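Local atomic coordinates of probable glutamine synthetase (Pseudomonas aeruginosa, PDB entry 4HPP), a protein that belongs to the glutamine synthetase family and joins an N-terminal domain to a catalytic domain that carries a magnesium ion and glutamic acid. Residues A[22-27]-A[37-42]; A[10-15]-A[68-73]; A[41-46]-A[64-69]; A[6-11]-A[26-31]. All coordinates share one frame; numbering follows the deposited sequence.

Contact 1 of 4, residues A[22-27]-A[37-42]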
loop_
_atom_site.group_PDB
_atom_site.type_symbol
_atom_site.label_atom_id
_atom_site.label_comp_id
_atom_site.label_asym_id
_atom_site.label_seq_id
_atom_site.Cartn_x
_atom_site.Cartn_y
_atom_site.Cartn_z
ATOM N N ARG A 22 -16.869 7.877 -33.283
ATOM C CA ARG A 22 -15.517 7.624 -33.729
ATOM C C ARG A 22 -14.909 8.944 -34.184
ATOM O O ARG A 22 -15.651 9.847 -34.580
ATOM C CB ARG A 22 -15.602 6.667 -34.908
ATOM C CG ARG A 22 -15.982 5.251 -34.448
ATOM C CD ARG A 22 -16.648 4.358 -35.493
ATOM N NE ARG A 22 -16.083 3.053 -35.260
ATOM C CZ ARG A 22 -16.728 1.879 -35.135
ATOM N NH1 ARG A 22 -18.020 1.697 -35.331
ATOM N NH2 ARG A 22 -16.012 0.836 -34.865
ATOM N N GLY A 23 -13.579 9.076 -34.131
ATOM C CA GLY A 23 -12.971 10.230 -34.731
ATOM C C GLY A 23 -11.482 10.202 -34.621
ATOM O O GLY A 23 -10.888 9.133 -34.422
ATOM N N ARG A 24 -10.884 11.402 -34.711
ATOM C CA ARG A 24 -9.451 11.573 -34.796
ATOM C C ARG A 24 -9.144 12.846 -34.099
ATOM O O ARG A 24 -9.988 13.733 -34.081
ATOM C CB ARG A 24 -9.051 11.795 -36.244
ATOM C CG ARG A 24 -8.997 10.522 -37.034
ATOM C CD ARG A 24 -8.550 10.769 -38.450
ATOM N NE ARG A 24 -8.941 9.640 -39.267
ATOM C CZ ARG A 24 -8.598 9.514 -40.538
ATOM N NH1 ARG A 24 -7.873 10.477 -41.083
ATOM N NH2 ARG A 24 -8.997 8.448 -41.257
ATOM N N SER A 25 -7.937 13.004 -33.569
ATOM C CA SER A 25 -7.706 14.220 -32.809
ATOM C C SER A 25 -6.439 14.935 -33.220
ATOM O O SER A 25 -5.554 14.354 -33.889
ATOM C CB SER A 25 -7.721 13.911 -31.311
ATOM O OG SER A 25 -6.489 13.325 -30.933
ATOM N N LEU A 26 -6.376 16.204 -32.844
ATOM C CA LEU A 26 -5.256 17.100 -33.217
ATOM C C LEU A 26 -4.882 18.012 -32.060
ATOM O O LEU A 26 -5.671 18.189 -31.137
ATOM C CB LEU A 26 -5.628 17.952 -34.391
ATOM C CG LEU A 26 -7.032 18.539 -34.308
ATOM C CD1 LEU A 26 -7.057 20.055 -34.581
ATOM C CD2 LEU A 26 -7.865 17.811 -35.345
ATOM N N PRO A 27 -3.672 18.571 -32.080
ATOM C CA PRO A 27 -3.352 19.493 -30.967
ATOM C C PRO A 27 -4.232 20.737 -31.034
ATOM O O PRO A 27 -4.535 21.215 -32.154
ATOM C CB PRO A 27 -1.865 19.845 -31.207
ATOM C CG PRO A 27 -1.354 18.725 -32.062
ATOM C CD PRO A 27 -2.506 18.348 -32.955
ATOM N N SER A 37 -10.932 22.077 -43.295
ATOM C CA SER A 37 -10.652 20.829 -44.016
ATOM C C SER A 37 -11.237 19.637 -43.262
ATOM O O SER A 37 -11.390 18.570 -43.821
ATOM C CB SER A 37 -9.117 20.607 -44.116
ATOM O OG SER A 37 -8.516 20.483 -42.799
ATOM N N GLY A 38 -11.503 19.824 -41.969
ATOM C CA GLY A 38 -11.791 18.731 -41.060
ATOM C C GLY A 38 -10.609 17.792 -41.057
ATOM O O GLY A 38 -9.470 18.263 -41.137
ATOM N N CYS A 39 -10.901 16.475 -40.999
ATOM C CA CYS A 39 -9.924 15.372 -41.027
ATOM C C CYS A 39 -10.374 14.286 -41.968
ATOM O O CYS A 39 -11.576 14.143 -42.221
ATOM C CB CYS A 39 -9.760 14.741 -39.639
ATOM S SG CYS A 39 -11.195 13.822 -39.007
ATOM N N GLY A 40 -9.431 13.480 -42.448
ATOM C CA GLY A 40 -9.774 12.356 -43.314
ATOM C C GLY A 40 -10.726 11.348 -42.665
ATOM O O GLY A 40 -10.872 11.300 -41.459
ATOM N N TRP A 41 -11.415 10.562 -43.477
ATOM C CA TRP A 41 -12.260 9.472 -42.969
ATOM C C TRP A 41 -12.481 8.527 -44.100
ATOM O O TRP A 41 -12.350 8.915 -45.258
ATOM C CB TRP A 41 -13.583 10.046 -42.456
ATOM C CG TRP A 41 -14.315 9.122 -41.551
ATOM C CD1 TRP A 41 -15.533 8.487 -41.779
ATOM C CD2 TRP A 41 -13.862 8.629 -40.237
ATOM N NE1 TRP A 41 -15.868 7.673 -40.704
ATOM C CE2 TRP A 41 -14.913 7.739 -39.744
ATOM C CE3 TRP A 41 -12.763 8.863 -39.443
ATOM C CZ2 TRP A 41 -14.821 7.123 -38.514
ATOM C CZ3 TRP A 41 -12.699 8.253 -38.204
ATOM C CH2 TRP A 41 -13.679 7.391 -37.757
ATOM N N VAL A 42 -12.790 7.277 -43.809
ATOM C CA VAL A 42 -12.809 6.197 -44.844
ATOM C C VAL A 42 -14.284 5.766 -44.949
ATOM O O VAL A 42 -14.899 5.479 -43.925
ATOM C CB VAL A 42 -11.846 5.041 -44.435
ATOM C CG1 VAL A 42 -12.017 3.789 -45.288
ATOM C CG2 VAL A 42 -10.396 5.510 -44.476
HETATM O O HOH W 1 -6.954 13.221 -40.973
#
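The guanidinium of Arg24 covers the carbonyl oxygen of Gly40, with Gly40 O 3.0 Å from Arg24 CZ and near the centre of one face. Since the oxygen meets that face and no N-H points at it, the approach is probably electrostatic in character. Directed bonding passes instead through a water lying at the guanidinium edge and in its plane: it accepts from Arg24 NH1 (2.9 Å) and from Gly40 N (2.9 Å). With chi2 at -178° and chi3 at -161°, the arginine chain is stretched out and spans the gap between the strands. On its way across, Arg24 CB passes Cys39 SG at 4.0 Å, while Arg24 NE reaches the edge of the indole, 3.9 Å from Trp41 CE3. The guanidinium and indole planes are 49° apart and do not stack. Further along the six-membered ring, Trp41 CH2 touches Arg22 CB at 3.5 Å. The polar end of Arg22 turns elsewhere, to salt bridges with Asp16 and Asp52, and Leu178 of the second subunit packs on Arg24. The two strand segments run roughly antiparallel, with axes 8.0 Å apart at the closest, too distant for a backbone ladder. Strands 21-27 and 39-41 are the outermost strands, within this chain, of the five-stranded sheet in the glutamine synthetase N-terminal domain, and here side chains and a water connect them.

Contact 2 of 4, residues A[10-15]-A[68-73]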
loop_
_atom_site.group_PDB
_atom_site.type_symbol
_atom_site.label_atom_id
_atom_site.label_comp_id
_atom_site.label_asym_id
_atom_site.label_seq_id
_atom_site.Cartn_x
_atom_site.Cartn_y
_atom_site.Cartn_z
ATOM N N VAL A 10 -7.989 17.869 -29.543
ATOM C CA VAL A 10 -9.362 18.063 -29.893
ATOM C C VAL A 10 -9.764 16.931 -30.825
ATOM O O VAL A 10 -9.052 16.657 -31.786
ATOM C CB VAL A 10 -9.567 19.443 -30.578
ATOM C CG1 VAL A 10 -10.998 19.539 -31.051
ATOM C CG2 VAL A 10 -9.293 20.548 -29.572
ATOM N N SER A 11 -10.876 16.265 -30.546
ATOM C CA SER A 11 -11.381 15.290 -31.489
ATOM C C SER A 11 -12.465 15.807 -32.433
ATOM O O SER A 11 -13.290 16.599 -32.050
ATOM C CB SER A 11 -11.896 14.056 -30.750
ATOM O OG SER A 11 -10.854 13.132 -30.464
ATOM N N PHE A 12 -12.431 15.366 -33.690
ATOM C CA PHE A 12 -13.574 15.427 -34.599
ATOM C C PHE A 12 -14.234 14.015 -34.580
ATOM O O PHE A 12 -13.573 12.993 -34.841
ATOM C CB PHE A 12 -13.155 15.760 -36.052
ATOM C CG PHE A 12 -12.412 17.052 -36.222
ATOM C CD1 PHE A 12 -12.529 18.106 -35.285
ATOM C CD2 PHE A 12 -11.599 17.257 -37.346
ATOM C CE1 PHE A 12 -11.844 19.303 -35.462
ATOM C CE2 PHE A 12 -10.900 18.486 -37.528
ATOM C CZ PHE A 12 -11.016 19.487 -36.572
ATOM N N VAL A 13 -15.532 13.984 -34.276
ATOM C CA VAL A 13 -16.296 12.756 -34.211
ATOM C C VAL A 13 -17.452 12.637 -35.191
ATOM O O VAL A 13 -18.008 13.637 -35.669
ATOM C CB VAL A 13 -16.826 12.517 -32.799
ATOM C CG1 VAL A 13 -15.677 12.512 -31.821
ATOM C CG2 VAL A 13 -17.841 13.570 -32.394
ATOM N N THR A 14 -17.822 11.391 -35.472
ATOM C CA THR A 14 -19.085 11.094 -36.140
ATOM C C THR A 14 -19.640 9.923 -35.402
ATOM O O THR A 14 -18.876 9.143 -34.809
ATOM C CB THR A 14 -18.879 10.717 -37.600
ATOM O OG1 THR A 14 -20.155 10.537 -38.242
ATOM C CG2 THR A 14 -17.954 9.521 -37.711
ATOM N N THR A 15 -20.963 9.813 -35.375
ATOM C CA THR A 15 -21.604 8.683 -34.725
ATOM C C THR A 15 -22.162 7.836 -35.857
ATOM O O THR A 15 -22.980 8.319 -36.632
ATOM C CB THR A 15 -22.673 9.164 -33.748
ATOM O OG1 THR A 15 -22.020 9.938 -32.747
ATOM C CG2 THR A 15 -23.459 8.000 -33.102
ATOM N N LEU A 68 -14.333 14.489 -42.743
ATOM C CA LEU A 68 -15.168 14.625 -41.574
ATOM C C LEU A 68 -15.033 16.081 -41.153
ATOM O O LEU A 68 -13.982 16.499 -40.628
ATOM C CB LEU A 68 -14.675 13.724 -40.428
ATOM C CG LEU A 68 -15.490 13.829 -39.126
ATOM C CD1 LEU A 68 -16.987 13.736 -39.448
ATOM C CD2 LEU A 68 -15.130 12.809 -38.037
ATOM N N LEU A 69 -16.103 16.828 -41.369
ATOM C CA LEU A 69 -16.072 18.291 -41.286
ATOM C C LEU A 69 -16.761 18.762 -40.003
ATOM O O LEU A 69 -17.986 18.783 -39.950
ATOM C CB LEU A 69 -16.819 18.869 -42.490
ATOM C CG LEU A 69 -16.206 20.108 -43.143
ATOM C CD1 LEU A 69 -14.877 19.744 -43.765
ATOM C CD2 LEU A 69 -17.164 20.646 -44.195
ATOM N N PRO A 70 -15.982 19.104 -38.962
ATOM C CA PRO A 70 -16.538 19.532 -37.658
ATOM C C PRO A 70 -17.489 20.729 -37.804
ATOM O O PRO A 70 -17.188 21.691 -38.518
ATOM C CB PRO A 70 -15.299 19.945 -36.852
ATOM C CG PRO A 70 -14.241 20.168 -37.886
ATOM C CD PRO A 70 -14.518 19.192 -38.994
ATOM N N ASP A 71 -18.652 20.641 -37.172
ATOM C CA ASP A 71 -19.558 21.748 -37.165
ATOM C C ASP A 71 -19.206 22.538 -35.910
ATOM O O ASP A 71 -19.310 22.003 -34.807
ATOM C CB ASP A 71 -20.979 21.252 -37.105
ATOM C CG ASP A 71 -21.909 22.244 -36.456
ATOM O OD1 ASP A 71 -21.699 23.469 -36.608
ATOM O OD2 ASP A 71 -22.848 21.809 -35.765
ATOM N N PRO A 72 -18.802 23.827 -36.072
ATOM C CA PRO A 72 -18.219 24.553 -34.918
ATOM C C PRO A 72 -19.223 24.770 -33.819
ATOM O O PRO A 72 -18.839 24.961 -32.662
ATOM C CB PRO A 72 -17.788 25.895 -35.511
ATOM C CG PRO A 72 -17.814 25.695 -37.015
ATOM C CD PRO A 72 -18.840 24.658 -37.302
ATOM N N ASN A 73 -20.511 24.719 -34.159
ATOM C CA ASN A 73 -21.550 24.980 -33.144
ATOM C C ASN A 73 -21.863 23.831 -32.170
ATOM O O ASN A 73 -22.569 24.028 -31.200
ATOM C CB ASN A 73 -22.830 25.581 -33.779
ATOM C CG ASN A 73 -22.593 26.981 -34.363
ATOM O OD1 ASN A 73 -21.987 27.868 -33.730
ATOM N ND2 ASN A 73 -23.066 27.183 -35.573
#
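In the five-stranded sheet of the glutamine synthetase N-terminal domain, strands 9-15 and 66-78 are separated by strand 89-97, yet Phe12 and Pro70 point toward each other and meet in a CH-pi contact. Pro70 CG stands 3.5 Å from the centroid of the Phe12 ring and only 11° off the ring normal, so the pyrrolidine presses its CG onto the middle of the aromatic face. The flanking ring carbons follow: Pro70 CB comes within 3.7 Å of Phe12 CD1. Leu68, two residues earlier on the same side of its strand, uses its two methyls differently. CD2 rests on the backbone, 3.6 Å from Phe12 O and 3.7 Å from Val13 C, whereas CD1 reaches forward to Thr14 CB at 4.0 Å. With CG anti to the Leu68 backbone N (chi1 179°), both branches are carried over strand 9-15. All these touching residues are buried, and the strand axes, 7.1 Å apart at closest approach, are joined here by apolar and van der Waals contacts. Leu31 and Gln34 of helix 31-35 also touch Phe12, while Leu35 touches Pro70, so the helix adds to the packing round the two rings. Just past it the chain forms an Asx turn, in which Asn73 N donates to Asp71 OD1 at 3.0 Å from above the carboxylate plane, while Asp71 OD2 forms a salt bridge with Arg109.

Contact 3 of 4, residues A[41-46]-A[64-69]; sequences WVPANS and GDLRLL
Pro43 lays its ring against the branched end of Leu66, with Pro43 CG 3.8 Å from Leu66 CG and Leu66 CD1 equally close to Pro43 CA. The same ring continues along the opposing backbone: Pro43 CG approaches Gly64 O at 3.4 Å, and CD packs on Asp65 CA. Trp60 and Trp104 also touch Pro43. These contacts lie where strand 39-41 pairs with the start of strand 66-78, at what is, within this chain, the border of the N-terminal domain's five-stranded sheet. Trp41 and Leu66 form an antiparallel hydrogen-bonded pair, but its two bonds are unequal. Leu66 N donates to Trp41 O at 2.8 Å and 160°, while the return bond from Trp41 N to Leu66 O is 3.0 Å long and bent to 132°, its donor standing well above the carbonyl plane. Beyond the pair the chain leaves the sheet and enters a 3-10 segment at Pro43, with Asn45 N bonded to Val42 O at 3.1 Å. That turn carries Asn45 back over the indole, where ND2 sits 3.3 Å above the centre of the Trp41 ring. Asp65 directs its carboxylate to a salt bridge with Arg308 of the second subunit.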
loop_
_atom_site.group_PDB
_atom_site.type_symbol
_atom_site.label_atom_id
_atom_site.label_comp_id
_atom_site.label_asym_id
_atom_site.label_seq_id
_atom_site.Cartn_x
_atom_site.Cartn_y
_atom_site.Cartn_z
ATOM N N TRP A 41 -11.415 10.562 -43.477
ATOM C CA TRP A 41 -12.260 9.472 -42.969
ATOM C C TRP A 41 -12.481 8.527 -44.100
ATOM O O TRP A 41 -12.350 8.915 -45.258
ATOM C CB TRP A 41 -13.583 10.046 -42.456
ATOM C CG TRP A 41 -14.315 9.122 -41.551
ATOM C CD1 TRP A 41 -15.533 8.487 -41.779
ATOM C CD2 TRP A 41 -13.862 8.629 -40.237
ATOM N NE1 TRP A 41 -15.868 7.673 -40.704
ATOM C CE2 TRP A 41 -14.913 7.739 -39.744
ATOM C CE3 TRP A 41 -12.763 8.863 -39.443
ATOM C CZ2 TRP A 41 -14.821 7.123 -38.514
ATOM C CZ3 TRP A 41 -12.699 8.253 -38.204
ATOM C CH2 TRP A 41 -13.679 7.391 -37.757
ATOM N N VAL A 42 -12.790 7.277 -43.809
ATOM C CA VAL A 42 -12.809 6.197 -44.844
ATOM C C VAL A 42 -14.284 5.766 -44.949
ATOM O O VAL A 42 -14.899 5.479 -43.925
ATOM C CB VAL A 42 -11.846 5.041 -44.435
ATOM C CG1 VAL A 42 -12.017 3.789 -45.288
ATOM C CG2 VAL A 42 -10.396 5.510 -44.476
ATOM N N PRO A 43 -14.882 5.777 -46.163
ATOM C CA PRO A 43 -16.310 5.448 -46.299
ATOM C C PRO A 43 -16.669 4.055 -45.769
ATOM O O PRO A 43 -17.770 3.863 -45.209
ATOM C CB PRO A 43 -16.531 5.478 -47.810
ATOM C CG PRO A 43 -15.421 6.310 -48.358
ATOM C CD PRO A 43 -14.256 5.920 -47.490
ATOM N N ALA A 44 -15.745 3.105 -45.927
ATOM C CA ALA A 44 -15.985 1.717 -45.521
ATOM C C ALA A 44 -16.193 1.544 -44.000
ATOM O O ALA A 44 -16.711 0.485 -43.571
ATOM C CB ALA A 44 -14.895 0.774 -46.048
ATOM N N ASN A 45 -15.824 2.572 -43.213
ATOM C CA ASN A 45 -16.057 2.573 -41.751
ATOM C C ASN A 45 -17.546 2.521 -41.440
ATOM O O ASN A 45 -17.960 1.964 -40.419
ATOM C CB ASN A 45 -15.470 3.804 -41.083
ATOM C CG ASN A 45 -13.966 3.849 -41.173
ATOM O OD1 ASN A 45 -13.323 2.830 -41.349
ATOM N ND2 ASN A 45 -13.394 5.041 -41.031
ATOM N N SER A 46 -18.343 3.081 -42.348
ATOM C CA SER A 46 -19.799 3.039 -42.235
ATOM C C SER A 46 -20.388 1.640 -42.499
ATOM O O SER A 46 -21.571 1.393 -42.217
ATOM C CB SER A 46 -20.439 4.078 -43.149
ATOM O OG SER A 46 -19.832 5.350 -42.969
ATOM N N GLY A 64 -13.277 6.256 -53.198
ATOM C CA GLY A 64 -12.413 7.334 -52.710
ATOM C C GLY A 64 -12.851 7.806 -51.342
ATOM O O GLY A 64 -14.054 7.896 -51.088
ATOM N N ASP A 65 -11.877 8.093 -50.470
ATOM C CA ASP A 65 -12.127 8.544 -49.087
ATOM C C ASP A 65 -12.714 9.987 -48.841
ATOM O O ASP A 65 -12.717 10.829 -49.735
ATOM C CB ASP A 65 -10.939 8.188 -48.161
ATOM C CG ASP A 65 -9.613 8.784 -48.613
ATOM O OD1 ASP A 65 -9.443 9.109 -49.815
ATOM O OD2 ASP A 65 -8.723 8.903 -47.736
ATOM N N LEU A 66 -13.220 10.227 -47.626
ATOM C CA LEU A 66 -14.082 11.376 -47.304
ATOM C C LEU A 66 -13.432 12.395 -46.353
ATOM O O LEU A 66 -12.372 12.145 -45.793
ATOM C CB LEU A 66 -15.355 10.863 -46.611
ATOM C CG LEU A 66 -16.295 9.874 -47.293
ATOM C CD1 LEU A 66 -17.135 9.139 -46.278
ATOM C CD2 LEU A 66 -17.191 10.586 -48.273
ATOM N N ARG A 67 -14.112 13.528 -46.138
ATOM C CA ARG A 67 -13.742 14.466 -45.094
ATOM C C ARG A 67 -14.784 14.435 -44.003
ATOM O O ARG A 67 -15.943 14.377 -44.310
ATOM C CB ARG A 67 -13.687 15.892 -45.606
ATOM C CG ARG A 67 -12.699 16.153 -46.706
ATOM C CD ARG A 67 -11.311 15.631 -46.390
ATOM N NE ARG A 67 -10.712 16.248 -45.213
ATOM C CZ ARG A 67 -9.467 16.003 -44.825
ATOM N NH1 ARG A 67 -8.722 15.171 -45.541
ATOM N NH2 ARG A 67 -8.974 16.566 -43.728
ATOM N N LEU A 68 -14.333 14.489 -42.743
ATOM C CA LEU A 68 -15.168 14.625 -41.574
ATOM C C LEU A 68 -15.033 16.081 -41.153
ATOM O O LEU A 68 -13.982 16.499 -40.628
ATOM C CB LEU A 68 -14.675 13.724 -40.428
ATOM C CG LEU A 68 -15.490 13.829 -39.126
ATOM C CD1 LEU A 68 -16.987 13.736 -39.448
ATOM C CD2 LEU A 68 -15.130 12.809 -38.037
ATOM N N LEU A 69 -16.103 16.828 -41.369
ATOM C CA LEU A 69 -16.072 18.291 -41.286
ATOM C C LEU A 69 -16.761 18.762 -40.003
ATOM O O LEU A 69 -17.986 18.783 -39.950
ATOM C CB LEU A 69 -16.819 18.869 -42.490
ATOM C CG LEU A 69 -16.206 20.108 -43.143
ATOM C CD1 LEU A 69 -14.877 19.744 -43.765
ATOM C CD2 LEU A 69 -17.164 20.646 -44.195
#

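Contact 4 of 4, residues A[6-11]-A[26-31]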
loop_
_atom_site.group_PDB
_atom_site.type_symbol
_atom_site.label_atom_id
_atom_site.label_comp_id
_atom_site.label_asym_id
_atom_site.label_seq_id
_atom_site.Cartn_x
_atom_site.Cartn_y
_atom_site.Cartn_z
ATOM N N PRO A 6 0.834 18.159 -20.709
ATOM C CA PRO A 6 0.340 17.334 -21.826
ATOM C C PRO A 6 -0.414 18.180 -22.831
ATOM O O PRO A 6 -1.043 19.176 -22.464
ATOM C CB PRO A 6 -0.627 16.367 -21.149
ATOM C CG PRO A 6 -0.533 16.617 -19.677
ATOM C CD PRO A 6 0.620 17.503 -19.408
ATOM N N VAL A 7 -0.328 17.853 -24.102
ATOM C CA VAL A 7 -1.010 18.682 -25.088
ATOM C C VAL A 7 -2.517 18.430 -24.977
ATOM O O VAL A 7 -2.940 17.321 -24.680
ATOM C CB VAL A 7 -0.358 18.528 -26.524
ATOM C CG1 VAL A 7 -1.251 18.966 -27.657
ATOM C CG2 VAL A 7 0.934 19.346 -26.630
ATOM N N ARG A 8 -3.337 19.456 -25.137
ATOM C CA ARG A 8 -4.759 19.247 -25.176
ATOM C C ARG A 8 -5.071 18.847 -26.603
ATOM O O ARG A 8 -4.723 19.596 -27.539
ATOM C CB ARG A 8 -5.503 20.524 -24.788
ATOM C CG ARG A 8 -7.014 20.464 -25.046
ATOM C CD ARG A 8 -7.615 21.779 -24.611
ATOM N NE ARG A 8 -9.071 21.850 -24.609
ATOM C CZ ARG A 8 -9.811 22.082 -23.518
ATOM N NH1 ARG A 8 -9.225 22.223 -22.336
ATOM N NH2 ARG A 8 -11.147 22.180 -23.603
ATOM N N LEU A 9 -5.706 17.671 -26.757
ATOM C CA LEU A 9 -6.170 17.161 -28.061
ATOM C C LEU A 9 -7.660 17.484 -28.315
ATOM O O LEU A 9 -8.491 17.420 -27.415
ATOM C CB LEU A 9 -5.871 15.671 -28.197
ATOM C CG LEU A 9 -4.369 15.398 -27.874
ATOM C CD1 LEU A 9 -4.056 13.894 -27.747
ATOM C CD2 LEU A 9 -3.368 16.037 -28.873
ATOM N N VAL A 10 -7.989 17.869 -29.543
ATOM C CA VAL A 10 -9.362 18.063 -29.893
ATOM C C VAL A 10 -9.764 16.931 -30.825
ATOM O O VAL A 10 -9.052 16.657 -31.786
ATOM C CB VAL A 10 -9.567 19.443 -30.578
ATOM C CG1 VAL A 10 -10.998 19.539 -31.051
ATOM C CG2 VAL A 10 -9.293 20.548 -29.572
ATOM N N SER A 11 -10.876 16.265 -30.546
ATOM C CA SER A 11 -11.381 15.290 -31.489
ATOM C C SER A 11 -12.465 15.807 -32.433
ATOM O O SER A 11 -13.290 16.599 -32.050
ATOM C CB SER A 11 -11.896 14.056 -30.750
ATOM O OG SER A 11 -10.854 13.132 -30.464
ATOM N N LEU A 26 -6.376 16.204 -32.844
ATOM C CA LEU A 26 -5.256 17.100 -33.217
ATOM C C LEU A 26 -4.882 18.012 -32.060
ATOM O O LEU A 26 -5.671 18.189 -31.137
ATOM C CB LEU A 26 -5.628 17.952 -34.391
ATOM C CG LEU A 26 -7.032 18.539 -34.308
ATOM C CD1 LEU A 26 -7.057 20.055 -34.581
ATOM C CD2 LEU A 26 -7.865 17.811 -35.345
ATOM N N PRO A 27 -3.672 18.571 -32.080
ATOM C CA PRO A 27 -3.352 19.493 -30.967
ATOM C C PRO A 27 -4.232 20.737 -31.034
ATOM O O PRO A 27 -4.535 21.215 -32.154
ATOM C CB PRO A 27 -1.865 19.845 -31.207
ATOM C CG PRO A 27 -1.354 18.725 -32.062
ATOM C CD PRO A 27 -2.506 18.348 -32.955
ATOM N N LEU A 28 -4.683 21.199 -29.862
ATOM C CA LEU A 28 -5.494 22.434 -29.768
ATOM C C LEU A 28 -4.951 23.580 -30.658
ATOM O O LEU A 28 -5.698 24.173 -31.422
ATOM C CB LEU A 28 -5.643 22.903 -28.312
ATOM C CG LEU A 28 -6.450 24.186 -28.017
ATOM C CD1 LEU A 28 -7.986 23.955 -28.016
ATOM C CD2 LEU A 28 -5.924 24.845 -26.727
ATOM N N ALA A 29 -3.646 23.822 -30.630
ATOM C CA ALA A 29 -3.086 24.942 -31.402
ATOM C C ALA A 29 -3.480 24.907 -32.845
ATOM O O ALA A 29 -3.366 25.930 -33.517
ATOM C CB ALA A 29 -1.568 24.997 -31.304
ATOM N N THR A 30 -3.891 23.737 -33.333
ATOM C CA THR A 30 -4.098 23.555 -34.779
ATOM C C THR A 30 -5.578 23.654 -35.117
ATOM O O THR A 30 -5.977 23.617 -36.302
ATOM C CB THR A 30 -3.571 22.197 -35.312
ATOM O OG1 THR A 30 -4.203 21.118 -34.600
ATOM C CG2 THR A 30 -2.045 22.074 -35.178
ATOM N N LEU A 31 -6.404 23.788 -34.087
ATOM C CA LEU A 31 -7.830 23.648 -34.297
ATOM C C LEU A 31 -8.309 24.564 -35.413
ATOM O O LEU A 31 -8.899 24.065 -36.358
ATOM C CB LEU A 31 -8.654 23.804 -33.001
ATOM C CG LEU A 31 -10.151 23.612 -33.346
ATOM C CD1 LEU A 31 -10.428 22.169 -33.792
ATOM C CD2 LEU A 31 -10.971 23.906 -32.103
#
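Val10 forms the apolar centre, its two methyls each facing a different leucine: Leu28, just after strand 21-27, and Leu31 at the start of helix 31-35. CG1, anti to the backbone N (chi1 174°), meets Leu31 CD1 at 3.8 Å, and CG2 meets Leu28 CD1 at 4.0 Å. Phe12 and Leu26 extend this apolar patch within the domain. A second, smaller contact lies nearer the chain start, where Val7 CG1 touches Pro27 CB at 3.7 Å. Next to these groups runs the backbone ladder of the beta hairpin made by strands 9-15 and 21-27. Val10 and Leu26 form an antiparallel hydrogen-bonded pair of it: Val10 N donates to Leu26 O at 2.8 Å and 165°, and Leu26 N returns a bond to Val10 O at 2.9 Å. Leu9 CA also makes a CA-H...O contact to Leu26 O, at 3.3 Å. Leu9 and Pro27 make the neighbouring non-hydrogen-bonded pair, a position where proline's lack of an N-H costs this hairpin no ladder bond. One step on, Leu28 N donates to Arg8 O at 2.8 Å, nearly along the C=O axis, and extends the ladder past the end of the strand. At the polar edge, the extended Arg8 chain passes Leu28 at a slant, its CD 4.1 Å from Leu28 CD1, before its guanidinium forms salt bridges with Glu79 and Asp90. The chemistry is thus divided along one side chain: the aliphatic stem of Arg8 packs against Leu28, while its charge is matched by two carboxylates, which probably fix the position of the guanidinium.

In the fold
All four contacts belong to the five-stranded sheet of the N-terminal domain. Contacts 1 and 2 have centres about 8 Å apart, and each strand of contact 1 is the sheet neighbour of a strand of contact 2: Arg22 O probably bonds to Thr14 N, and Cys39 O to Leu68 N, each at 2.8 Å. Contact 3 continues from contact 1 through Trp41 and Val42, whereas contact 4 continues from it through Leu26 and Pro27. Contacts 3 and 4 lie farthest apart, about 21 Å between centres, and do not touch. Every contact reaches the second subunit; at contact 3 that neighbour supplies Arg308, a residue of the glutamic acid pocket. The Arg22 side chain of contact 1 is about 11 Å from a calcium ion.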